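Local coordinates for protein putative hexulose 6 phosphate synthase (PDB 3F4W) that belongs to the HUMPS family of TIM-barrel proteins, folding as a closed eight-stranded parallel barrel ringed by helices and pairing with a second copy of itself, at residues A[68-73]-A[93-98]; A[114-119]-A[147-152]; A[122-127]-A[158-163]. All coordinates share one frame; numbering follows the deposited sequence.

Contacts 1 and 2 join outer helices of one TIM barrel, and contact 3 ties a helix to the loop before a barrel strand; each centre lies about 16 to 17 Å from the centre of the chain. Contact 1 pairs helices 66-75 and 89-102. Contacts 2 and 3 share helix 116-126: its first turn meets helix 147-156, its last turn the loop leading into strand 161-165, and their centres are 13 Å apart. Leu150 CD1 reaches Ile162 CG2 at 3.9 Å, linking the two. Contact 1 touches contact 3 through Ile96 CD1 and Gly127 O, also 3.9 Å. TIM-barrel active sites lie where the strands end; contact 3 lies where strand 161-165 begins.

Contact 1: residues A[68-73]-A[93-98]; sequences FESQLL and QSCIRA
Ser70 and Cys95 meet with matching first torsions: Ser70 OG (chi1 -70°) and Cys95 SG (chi1 -66°) each stand anti to their own carbonyl carbon, which sets each heteroatom beside its own backbone N and brings the two together between the helices. There Ser70 OG comes within 3.3 Å of Cys95 SG and within 3.4 Å of Cys95 CB, so the hydroxyl lies alongside the cysteine side chain. The serine has a firm polar partner in its own helix, a hydrogen bond from OG to the carbonyl of Gly66 one turn earlier, which fixes the rotation of the hydroxyl group. One turn on from Cys95, the methyl of Ala98 meets Ser70 CB at 3.7 Å and lies 4.2 Å from Gln71 N, packing against the backbone of the opposing helix. Because the meeting residues are small, the axes approach to 8.3 Å, crossing at -30° with both helices running the same way. This is the close pairing of successive outer helices in a TIM barrel. Beneath the seam lies the barrel wall: Ser70 rests on Ile62 of strand 55-62 and Val81 of strand 80-84, while Cys95 rests on Val83. His67 packs on Ala98 from the preceding turn of helix 66-75, and on another side of that helix Glu69 and Leu73 pack on Ile37 of the second subunit.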
loop_
_atom_site.group_PDB
_atom_site.type_symbol
_atom_site.label_atom_id
_atom_site.label_comp_id
_atom_site.label_asym_id
_atom_site.label_seq_id
_atom_site.Cartn_x
_atom_site.Cartn_y
_atom_site.Cartn_z
ATOM N N PHE A 68 2.197 8.378 10.597
ATOM C CA PHE A 68 3.089 9.204 9.794
ATOM C C PHE A 68 2.575 9.385 8.369
ATOM O O PHE A 68 2.573 10.497 7.834
ATOM C CB PHE A 68 4.496 8.608 9.772
ATOM C CG PHE A 68 5.481 9.435 9.003
ATOM C CD1 PHE A 68 6.199 10.437 9.630
ATOM C CD2 PHE A 68 5.682 9.216 7.654
ATOM C CE1 PHE A 68 7.108 11.201 8.922
ATOM C CE2 PHE A 68 6.587 9.977 6.941
ATOM C CZ PHE A 68 7.298 10.972 7.575
ATOM N N GLU A 69 2.154 8.289 7.748
ATOM C CA GLU A 69 1.659 8.347 6.383
ATOM C C GLU A 69 0.286 9.028 6.299
ATOM O O GLU A 69 0.023 9.800 5.374
ATOM C CB GLU A 69 1.623 6.954 5.760
ATOM C CG GLU A 69 1.123 6.959 4.337
ATOM C CD GLU A 69 1.512 5.711 3.573
ATOM O OE1 GLU A 69 1.006 5.531 2.446
ATOM O OE2 GLU A 69 2.326 4.918 4.094
ATOM N N SER A 70 -0.579 8.752 7.269
ATOM C CA SER A 70 -1.882 9.410 7.322
ATOM C C SER A 70 -1.734 10.926 7.427
ATOM O O SER A 70 -2.396 11.679 6.708
ATOM C CB SER A 70 -2.714 8.881 8.497
ATOM O OG SER A 70 -3.127 7.546 8.266
ATOM N N GLN A 71 -0.852 11.364 8.317
ATOM C CA GLN A 71 -0.634 12.788 8.560
ATOM C C GLN A 71 -0.086 13.480 7.315
ATOM O O GLN A 71 -0.511 14.577 6.957
ATOM C CB GLN A 71 0.323 12.974 9.738
ATOM C CG GLN A 71 0.419 14.390 10.267
ATOM C CD GLN A 71 1.385 14.500 11.431
ATOM O OE1 GLN A 71 1.001 14.861 12.541
ATOM N NE2 GLN A 71 2.645 14.173 11.183
ATOM N N LEU A 72 0.861 12.826 6.654
ATOM C CA LEU A 72 1.407 13.329 5.402
ATOM C C LEU A 72 0.287 13.595 4.398
ATOM O O LEU A 72 0.279 14.612 3.703
ATOM C CB LEU A 72 2.387 12.307 4.822
ATOM C CG LEU A 72 2.909 12.615 3.425
ATOM C CD1 LEU A 72 3.825 13.819 3.485
ATOM C CD2 LEU A 72 3.636 11.412 2.857
ATOM N N LEU A 73 -0.655 12.663 4.331
ATOM C CA LEU A 73 -1.762 12.732 3.389
ATOM C C LEU A 73 -2.762 13.813 3.779
ATOM O O LEU A 73 -3.231 14.576 2.933
ATOM C CB LEU A 73 -2.464 11.374 3.326
ATOM C CG LEU A 73 -2.082 10.367 2.235
ATOM C CD1 LEU A 73 -0.839 10.758 1.462
ATOM C CD2 LEU A 73 -1.960 8.960 2.819
ATOM N N GLN A 93 -5.512 1.999 14.251
ATOM C CA GLN A 93 -5.714 2.969 15.321
ATOM C C GLN A 93 -4.822 4.210 15.185
ATOM O O GLN A 93 -5.232 5.311 15.551
ATOM C CB GLN A 93 -5.520 2.298 16.685
ATOM C CG GLN A 93 -6.568 1.236 16.983
ATOM C CD GLN A 93 -6.503 0.720 18.406
ATOM O OE1 GLN A 93 -7.522 0.646 19.099
ATOM N NE2 GLN A 93 -5.305 0.358 18.849
ATOM N N SER A 94 -3.608 4.029 14.666
ATOM C CA SER A 94 -2.692 5.149 14.441
ATOM C C SER A 94 -3.231 6.062 13.353
ATOM O O SER A 94 -3.181 7.285 13.478
ATOM C CB SER A 94 -1.304 4.654 14.029
ATOM O OG SER A 94 -0.604 4.118 15.136
ATOM N N CYS A 95 -3.736 5.457 12.280
ATOM C CA CYS A 95 -4.353 6.217 11.198
ATOM C C CYS A 95 -5.527 7.033 11.723
ATOM O O CYS A 95 -5.631 8.227 11.450
ATOM C CB CYS A 95 -4.821 5.287 10.075
ATOM S SG CYS A 95 -3.480 4.434 9.217
ATOM N N ILE A 96 -6.405 6.384 12.480
ATOM C CA ILE A 96 -7.586 7.048 13.028
ATOM C C ILE A 96 -7.213 8.186 13.979
ATOM O O ILE A 96 -7.855 9.236 13.989
ATOM C CB ILE A 96 -8.508 6.055 13.739
ATOM C CG1 ILE A 96 -9.084 5.061 12.726
ATOM C CG2 ILE A 96 -9.632 6.789 14.456
ATOM C CD1 ILE A 96 -9.907 3.956 13.360
ATOM N N ARG A 97 -6.163 7.984 14.765
ATOM C CA ARG A 97 -5.679 9.044 15.634
ATOM C C ARG A 97 -5.245 10.255 14.813
ATOM O O ARG A 97 -5.562 11.391 15.161
ATOM C CB ARG A 97 -4.528 8.556 16.508
ATOM C CG ARG A 97 -4.332 9.411 17.736
ATOM C CD ARG A 97 -5.659 9.588 18.458
ATOM N NE ARG A 97 -5.615 10.669 19.436
ATOM C CZ ARG A 97 -5.922 11.933 19.166
ATOM N NH1 ARG A 97 -6.296 12.279 17.942
ATOM N NH2 ARG A 97 -5.851 12.852 20.122
ATOM N N ALA A 98 -4.527 10.010 13.720
ATOM C CA ALA A 98 -4.108 11.088 12.831
ATOM C C ALA A 98 -5.307 11.806 12.213
ATOM O O ALA A 98 -5.296 13.027 12.046
ATOM C CB ALA A 98 -3.187 10.555 11.739
#

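Contact 2: residues A[114-119]-A[147-152]; sequences DDLPAR and IDDLIT
Leu116 and Pro117, in the first turn of helix 116-126, meet Asp149 and Thr152 of helix 147-156, joining two outer helices of the TIM barrel. Asp115 occupies the N-cap position of the first helix, and its carbonyl takes the amide of Arg119, closing that opening turn. Leu116 carries the contact with one branch: CG lies anti to the backbone N (chi1 -160°), and CD2 reaches across to the opposing helix, 3.5 Å from the carbonyl oxygen Asp149 O and 3.9 Å from Asp149 CB. It lies against the whole short side chain of Asp149, with CG and OD1 almost as near as CB and no polar bond made. The same methyl lies 4.2 Å from Thr152 CB, so it settles between two residues one turn apart. Next to it Pro117 CG meets the methyl Thr152 CG2 at 3.8 Å, with Pro117 CD close behind, the two side chains crossing at a slant. The interface is a modest van der Waals one, partly open to solvent. Toward the barrel, Leu116 packs on Met110, in the loop after strand 105-109. On the inner side of helix 147-156, Leu150 covers Ile162 and Val164 of strand 161-165 and touches Tyr176 of helix 173-177.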
loop_
_atom_site.group_PDB
_atom_site.type_symbol
_atom_site.label_atom_id
_atom_site.label_comp_id
_atom_site.label_asym_id
_atom_site.label_seq_id
_atom_site.Cartn_x
_atom_site.Cartn_y
_atom_site.Cartn_z
ATOM N N ASP A 114 -10.349 -12.203 4.916
ATOM C CA ASP A 114 -10.813 -13.590 4.853
ATOM C C ASP A 114 -12.064 -13.868 5.685
ATOM O O ASP A 114 -12.985 -14.535 5.222
ATOM C CB ASP A 114 -9.689 -14.552 5.254
ATOM C CG ASP A 114 -8.800 -14.936 4.081
ATOM O OD1 ASP A 114 -7.584 -15.144 4.290
ATOM O OD2 ASP A 114 -9.322 -15.027 2.948
ATOM N N ASP A 115 -12.087 -13.371 6.918
ATOM C CA ASP A 115 -13.236 -13.560 7.797
ATOM C C ASP A 115 -13.918 -12.223 8.062
ATOM O O ASP A 115 -13.655 -11.563 9.065
ATOM C CB ASP A 115 -12.807 -14.214 9.113
ATOM C CG ASP A 115 -13.988 -14.696 9.944
ATOM O OD1 ASP A 115 -15.144 -14.345 9.617
ATOM O OD2 ASP A 115 -13.752 -15.426 10.934
ATOM N N LEU A 116 -14.802 -11.836 7.149
ATOM C CA LEU A 116 -15.432 -10.522 7.185
ATOM C C LEU A 116 -16.175 -10.225 8.496
ATOM O O LEU A 116 -15.915 -9.207 9.133
ATOM C CB LEU A 116 -16.350 -10.353 5.971
ATOM C CG LEU A 116 -16.736 -8.937 5.538
ATOM C CD1 LEU A 116 -15.535 -8.004 5.567
ATOM C CD2 LEU A 116 -17.350 -8.977 4.149
ATOM N N PRO A 117 -17.097 -11.111 8.913
ATOM C CA PRO A 117 -17.835 -10.812 10.147
ATOM C C PRO A 117 -16.932 -10.634 11.373
ATOM O O PRO A 117 -17.102 -9.673 12.120
ATOM C CB PRO A 117 -18.746 -12.034 10.318
ATOM C CG PRO A 117 -18.906 -12.578 8.937
ATOM C CD PRO A 117 -17.584 -12.342 8.265
ATOM N N ALA A 118 -15.986 -11.545 11.576
ATOM C CA ALA A 118 -15.077 -11.441 12.712
ATOM C C ALA A 118 -14.258 -10.153 12.652
ATOM O O ALA A 118 -14.055 -9.483 13.667
ATOM C CB ALA A 118 -14.162 -12.657 12.779
ATOM N N ARG A 119 -13.798 -9.802 11.455
ATOM C CA ARG A 119 -12.935 -8.637 11.282
ATOM C C ARG A 119 -13.713 -7.344 11.516
ATOM O O ARG A 119 -13.212 -6.405 12.143
ATOM C CB ARG A 119 -12.307 -8.647 9.883
ATOM C CG ARG A 119 -11.093 -7.748 9.738
ATOM C CD ARG A 119 -9.999 -8.157 10.711
ATOM N NE ARG A 119 -8.841 -7.275 10.619
ATOM C CZ ARG A 119 -7.842 -7.259 11.494
ATOM N NH1 ARG A 119 -7.855 -8.074 12.538
ATOM N NH2 ARG A 119 -6.835 -6.416 11.332
ATOM N N ILE A 147 -20.638 -7.646 -4.383
ATOM C CA ILE A 147 -21.979 -7.670 -3.801
ATOM C C ILE A 147 -22.164 -8.675 -2.654
ATOM O O ILE A 147 -22.814 -8.361 -1.654
ATOM C CB ILE A 147 -23.082 -7.827 -4.877
ATOM C CG1 ILE A 147 -24.407 -7.264 -4.356
ATOM C CG2 ILE A 147 -23.204 -9.278 -5.326
ATOM C CD1 ILE A 147 -25.351 -6.822 -5.448
ATOM N N ASP A 148 -21.587 -9.868 -2.776
ATOM C CA ASP A 148 -21.725 -10.858 -1.712
ATOM C C ASP A 148 -21.096 -10.334 -0.426
ATOM O O ASP A 148 -21.668 -10.474 0.654
ATOM C CB ASP A 148 -21.114 -12.208 -2.102
ATOM C CG ASP A 148 -21.674 -13.367 -1.278
ATOM O OD1 ASP A 148 -22.460 -13.118 -0.340
ATOM O OD2 ASP A 148 -21.333 -14.530 -1.573
ATOM N N ASP A 149 -19.924 -9.717 -0.547
ATOM C CA ASP A 149 -19.262 -9.128 0.616
ATOM C C ASP A 149 -20.058 -7.955 1.191
ATOM O O ASP A 149 -20.095 -7.761 2.403
ATOM C CB ASP A 149 -17.824 -8.707 0.283
ATOM C CG ASP A 149 -16.862 -9.888 0.244
ATOM O OD1 ASP A 149 -17.256 -11.002 0.654
ATOM O OD2 ASP A 149 -15.706 -9.702 -0.189
ATOM N N LEU A 150 -20.704 -7.179 0.324
ATOM C CA LEU A 150 -21.522 -6.063 0.791
ATOM C C LEU A 150 -22.717 -6.566 1.601
ATOM O O LEU A 150 -23.089 -5.970 2.611
ATOM C CB LEU A 150 -22.006 -5.197 -0.376
ATOM C CG LEU A 150 -22.858 -3.985 0.015
ATOM C CD1 LEU A 150 -22.103 -3.085 0.982
ATOM C CD2 LEU A 150 -23.282 -3.199 -1.210
ATOM N N ILE A 151 -23.310 -7.667 1.150
ATOM C CA ILE A 151 -24.433 -8.279 1.853
ATOM C C ILE A 151 -24.043 -8.685 3.271
ATOM O O ILE A 151 -24.747 -8.380 4.231
ATOM C CB ILE A 151 -24.964 -9.507 1.094
ATOM C CG1 ILE A 151 -25.568 -9.080 -0.244
ATOM C CG2 ILE A 151 -25.981 -10.262 1.941
ATOM C CD1 ILE A 151 -25.941 -10.239 -1.141
ATOM N N THR A 152 -22.911 -9.367 3.406
ATOM C CA THR A 152 -22.421 -9.741 4.726
ATOM C C THR A 152 -22.109 -8.510 5.568
ATOM O O THR A 152 -22.495 -8.430 6.734
ATOM C CB THR A 152 -21.173 -10.622 4.634
ATOM O OG1 THR A 152 -21.512 -11.849 3.980
ATOM C CG2 THR A 152 -20.633 -10.925 6.024
#

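Contact 3: residues A[122-127]-A[158-163]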
loop_
_atom_site.group_PDB
_atom_site.type_symbol
_atom_site.label_atom_id
_atom_site.label_comp_id
_atom_site.label_asym_id
_atom_site.label_seq_id
_atom_site.Cartn_x
_atom_site.Cartn_y
_atom_site.Cartn_z
ATOM N N LEU A 122 -14.251 -6.803 15.209
ATOM C CA LEU A 122 -12.995 -6.402 15.818
ATOM C C LEU A 122 -12.688 -4.934 15.533
ATOM O O LEU A 122 -12.302 -4.186 16.430
ATOM C CB LEU A 122 -11.867 -7.296 15.300
ATOM C CG LEU A 122 -10.532 -7.275 16.039
ATOM C CD1 LEU A 122 -9.699 -8.494 15.670
ATOM C CD2 LEU A 122 -9.790 -6.011 15.705
ATOM N N LEU A 123 -12.866 -4.526 14.282
ATOM C CA LEU A 123 -12.489 -3.179 13.862
ATOM C C LEU A 123 -13.409 -2.113 14.435
ATOM O O LEU A 123 -12.958 -1.039 14.841
ATOM C CB LEU A 123 -12.447 -3.082 12.338
ATOM C CG LEU A 123 -11.418 -4.002 11.683
ATOM C CD1 LEU A 123 -11.462 -3.865 10.171
ATOM C CD2 LEU A 123 -10.018 -3.718 12.226
ATOM N N GLU A 124 -14.702 -2.407 14.471
ATOM C CA GLU A 124 -15.664 -1.463 15.020
ATOM C C GLU A 124 -15.424 -1.224 16.505
ATOM O O GLU A 124 -15.478 -0.090 16.975
ATOM C CB GLU A 124 -17.096 -1.943 14.783
ATOM C CG GLU A 124 -17.569 -1.746 13.354
ATOM C CD GLU A 124 -19.078 -1.716 13.243
ATOM O OE1 GLU A 124 -19.652 -0.604 13.206
ATOM O OE2 GLU A 124 -19.692 -2.802 13.207
ATOM N N GLU A 125 -15.155 -2.293 17.247
ATOM C CA GLU A 125 -14.907 -2.144 18.674
ATOM C C GLU A 125 -13.550 -1.486 18.917
ATOM O O GLU A 125 -13.270 -1.001 20.013
ATOM C CB GLU A 125 -15.021 -3.489 19.398
ATOM C CG GLU A 125 -13.955 -4.495 19.029
ATOM C CD GLU A 125 -14.197 -5.858 19.661
ATOM O OE1 GLU A 125 -15.366 -6.307 19.679
ATOM O OE2 GLU A 125 -13.219 -6.479 20.138
ATOM N N ALA A 126 -12.719 -1.451 17.879
ATOM C CA ALA A 126 -11.417 -0.791 17.960
ATOM C C ALA A 126 -11.504 0.687 17.581
ATOM O O ALA A 126 -10.545 1.438 17.765
ATOM C CB ALA A 126 -10.395 -1.508 17.084
ATOM N N GLY A 127 -12.651 1.098 17.048
ATOM C CA GLY A 127 -12.894 2.501 16.761
ATOM C C GLY A 127 -13.160 2.841 15.305
ATOM O O GLY A 127 -13.458 3.992 14.980
ATOM N N ARG A 158 -22.489 -2.599 12.789
ATOM C CA ARG A 158 -23.347 -2.013 13.814
ATOM C C ARG A 158 -23.583 -0.524 13.586
ATOM O O ARG A 158 -24.724 -0.066 13.549
ATOM C CB ARG A 158 -22.747 -2.227 15.206
ATOM C CG ARG A 158 -22.759 -3.671 15.670
ATOM C CD ARG A 158 -22.194 -3.790 17.076
ATOM N NE ARG A 158 -22.000 -5.180 17.478
ATOM C CZ ARG A 158 -21.475 -5.553 18.641
ATOM N NH1 ARG A 158 -21.092 -4.635 19.521
ATOM N NH2 ARG A 158 -21.332 -6.842 18.925
ATOM N N LYS A 159 -22.497 0.225 13.433
ATOM C CA LYS A 159 -22.579 1.676 13.309
ATOM C C LYS A 159 -21.828 2.202 12.093
ATOM O O LYS A 159 -22.152 3.269 11.572
ATOM C CB LYS A 159 -22.030 2.351 14.568
ATOM C CG LYS A 159 -22.919 2.219 15.792
ATOM C CD LYS A 159 -22.361 3.028 16.955
ATOM C CE LYS A 159 -23.304 3.016 18.148
ATOM N NZ LYS A 159 -22.768 3.818 19.286
ATOM N N ALA A 160 -20.825 1.453 11.646
ATOM C CA ALA A 160 -19.943 1.910 10.577
ATOM C C ALA A 160 -20.683 2.432 9.346
ATOM O O ALA A 160 -21.664 1.843 8.894
ATOM C CB ALA A 160 -18.970 0.801 10.178
ATOM N N ARG A 161 -20.203 3.557 8.826
ATOM C CA ARG A 161 -20.579 4.036 7.504
ATOM C C ARG A 161 -19.977 3.037 6.522
ATOM O O ARG A 161 -18.910 2.483 6.787
ATOM C CB ARG A 161 -19.983 5.426 7.292
ATOM C CG ARG A 161 -20.523 6.205 6.109
ATOM C CD ARG A 161 -19.832 7.566 6.002
ATOM N NE ARG A 161 -20.299 8.326 4.844
ATOM C CZ ARG A 161 -19.678 9.388 4.340
ATOM N NH1 ARG A 161 -18.549 9.834 4.881
ATOM N NH2 ARG A 161 -20.188 10.005 3.285
ATOM N N ILE A 162 -20.650 2.785 5.404
ATOM C CA ILE A 162 -20.209 1.731 4.489
ATOM C C ILE A 162 -20.029 2.217 3.056
ATOM O O ILE A 162 -20.900 2.885 2.503
ATOM C CB ILE A 162 -21.196 0.545 4.468
ATOM C CG1 ILE A 162 -21.409 -0.011 5.879
ATOM C CG2 ILE A 162 -20.704 -0.546 3.522
ATOM C CD1 ILE A 162 -20.157 -0.577 6.519
ATOM N N ALA A 163 -18.892 1.862 2.461
ATOM C CA ALA A 163 -18.635 2.126 1.051
ATOM C C ALA A 163 -18.492 0.807 0.301
ATOM O O ALA A 163 -18.222 -0.231 0.903
ATOM C CB ALA A 163 -17.378 2.979 0.883
#
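The carboxylate of Glu124 is gripped by three consecutive backbone amides, those of Arg158 and Lys159 at its edge and that of Ala160 from off one face. Ala160 CB lies off that face of the flat group, 3.4 Å from Glu124 OE1; Arg158 CB stands beyond the opposite side of the plane, 3.7 Å from Glu124 OE2. At the edge, Arg158 N lies 2.8 Å from Glu124 OE2 and uses its syn lone pair. Lys159 N, 3.0 Å from Glu124 OE1, likewise takes the syn lone pair there, in a nearly straight bond (164° at the hydrogen). Ala160 N gives Glu124 OE1 a second bond of 2.8 Å, arriving 32° out of the carboxylate plane. Both oxygens are therefore gripped and the group's rotation is fixed, an arrangement that probably favours its charged form. The guanidinium of Arg158 forms no salt bridge with it, because the extended chain leads away and leaves Arg158 NE 5.4 Å from Glu124 OE2. Glu124 O, meanwhile, accepts from Gly127 N in the Schellman motif that ends the helix. The contact thus ties the last turn of helix 116-126 to the loop entering strand 161-165, which runs between strands 130-134 and 183-186. Ala160 packs on Leu131 of the former, and on the neighbouring side of the helix Leu123 packs on Ile92 of helix 89-102.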